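Local atomic coordinates of arabinose metabolism transcriptional repressor (Bacillus subtilis, PDB entry 5D4S), a protein that probably represses transcription of arabinose-utilisation genes by binding operator DNA through a winged helix-turn-helix domain of the GntR family. Residues 32-35 / 36-40. Sequence-based numbering, arbitrary orientation.
Sequences ISSW and INQGK
I36 to K40 close off the C-terminal end of helix 24-35 in a local contact, where carbonyl groups of its last turn meet the amides of the loop that follows. It sits at the protein surface, its nearest atom about 10 Å from the bound DNA. The one full-strength i to i+4 bond across the contact runs from I36 N to I32 O, 3.3 Å long and nearly straight, with an N-H...O angle of 161°. I36 is then the first residue to leave helical geometry. Its CG1 lies beside the backbone N, chi1 -36°, and this brings CG1 back over I32 O at 3.6 Å. Beyond I36 the chain turns back toward the helix end. Q38 N makes a weak hydrogen bond to S34 O, and K40 N a weak one to W35 O at 2.9 Å, bent to 127°. G39 lies between these two donors with a positive phi, a conformation that favours glycine. Helix 24-35 is the first helix of the winged helix-turn-helix domain of GntR-type repressors, and this loop leads on to helix 50-57. Q38 lays its CB and CG alongside S34 O, each 3.1 Å away, and NE2 ends near S34 CB. N37 brings its amide carbon CG to 3.2 Å from S33 O without a hydrogen bond. The W35 indole folds back along its own helix, so that I32 CA rests 3.8 Å above one face, near the rim. K40 passes its extended chain by the same ring, with CD near W35 CD1. W35 NE1 is hydrogen-bonded to E31 OE2, one turn earlier. S33 and S34 turn their hydroxyls back to helix carbonyls, S33 OG to K29 O and S34 OG to E31 O.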
loop_
_atom_site.group_PDB
_atom_site.type_symbol
_atom_site.label_atom_id
_atom_site.label_comp_id
_atom_site.label_asym_id
_atom_site.label_seq_id
_atom_site.Cartn_x
_atom_site.Cartn_y
_atom_site.Cartn_z
ATOM N N ILE B 32 6.003 -0.464 -13.383
ATOM C CA ILE B 32 6.051 0.976 -13.179
ATOM C C ILE B 32 7.454 1.396 -12.752
ATOM O O ILE B 32 7.995 2.376 -13.265
ATOM C CB ILE B 32 5.015 1.437 -12.153
ATOM C CG1 ILE B 32 3.604 1.225 -12.722
ATOM C CG2 ILE B 32 5.194 2.920 -11.848
ATOM C CD1 ILE B 32 2.462 1.663 -11.767
ATOM N N SER B 33 8.081 0.626 -11.868
ATOM C CA SER B 33 9.410 1.018 -11.430
ATOM C C SER B 33 10.417 0.792 -12.553
ATOM O O SER B 33 11.464 1.438 -12.579
ATOM C CB SER B 33 9.818 0.275 -10.161
ATOM O OG SER B 33 9.390 -1.067 -10.207
ATOM N N SER B 34 10.093 -0.098 -13.496
ATOM C CA SER B 34 10.973 -0.326 -14.641
ATOM C C SER B 34 10.869 0.838 -15.623
ATOM O O SER B 34 11.799 1.091 -16.369
ATOM C CB SER B 34 10.645 -1.637 -15.364
ATOM O OG SER B 34 9.545 -1.454 -16.253
ATOM N N TRP B 35 9.735 1.537 -15.626
ATOM C CA TRP B 35 9.591 2.755 -16.436
ATOM C C TRP B 35 10.495 3.863 -15.906
ATOM O O TRP B 35 11.218 4.509 -16.654
ATOM C CB TRP B 35 8.148 3.238 -16.441
ATOM C CG TRP B 35 7.179 2.279 -17.034
ATOM C CD1 TRP B 35 7.456 1.214 -17.854
ATOM C CD2 TRP B 35 5.769 2.299 -16.861
ATOM N NE1 TRP B 35 6.288 0.567 -18.192
ATOM C CE2 TRP B 35 5.236 1.222 -17.598
ATOM C CE3 TRP B 35 4.891 3.138 -16.152
ATOM C CZ2 TRP B 35 3.874 0.946 -17.639
ATOM C CZ3 TRP B 35 3.540 2.868 -16.193
ATOM C CH2 TRP B 35 3.043 1.776 -16.927
ATOM N N ILE B 36 10.441 4.084 -14.596
ATOM C CA ILE B 36 11.506 4.797 -13.909
ATOM C C ILE B 36 12.718 3.873 -14.031
ATOM O O ILE B 36 12.598 2.803 -14.599
ATOM C CB ILE B 36 11.140 5.094 -12.435
ATOM C CG1 ILE B 36 9.649 5.400 -12.321
ATOM C CG2 ILE B 36 11.939 6.274 -11.892
ATOM C CD1 ILE B 36 9.195 5.672 -10.908
ATOM N N ASN B 37 13.876 4.249 -13.509
ATOM C CA ASN B 37 15.111 3.488 -13.763
ATOM C C ASN B 37 15.485 3.561 -15.243
ATOM O O ASN B 37 16.544 4.076 -15.576
ATOM C CB ASN B 37 15.008 2.007 -13.340
ATOM C CG ASN B 37 14.603 1.829 -11.887
ATOM O OD1 ASN B 37 14.241 2.785 -11.200
ATOM N ND2 ASN B 37 14.650 0.587 -11.416
ATOM N N GLN B 38 14.613 3.067 -16.126
ATOM C CA GLN B 38 14.890 3.083 -17.567
ATOM C C GLN B 38 14.723 4.461 -18.189
ATOM O O GLN B 38 14.913 4.635 -19.392
ATOM C CB GLN B 38 14.000 2.082 -18.306
ATOM C CG GLN B 38 14.388 0.637 -18.068
ATOM C CD GLN B 38 13.591 -0.328 -18.916
ATOM O OE1 GLN B 38 13.218 -0.015 -20.044
ATOM N NE2 GLN B 38 13.322 -1.511 -18.374
ATOM N N GLY B 39 14.366 5.438 -17.369
ATOM C CA GLY B 39 14.277 6.810 -17.824
ATOM C C GLY B 39 13.100 7.097 -18.734
ATOM O O GLY B 39 13.029 8.173 -19.310
ATOM N N LYS B 40 12.176 6.149 -18.862
ATOM C CA LYS B 40 10.972 6.371 -19.664
ATOM C C LYS B 40 10.092 7.464 -19.048
ATOM O O LYS B 40 9.345 8.141 -19.754
ATOM C CB LYS B 40 10.173 5.072 -19.821
ATOM C CG LYS B 40 10.795 4.062 -20.790
ATOM C CD LYS B 40 9.908 2.826 -20.961
ATOM C CE LYS B 40 10.391 1.935 -22.106
ATOM N NZ LYS B 40 9.442 0.814 -22.412
#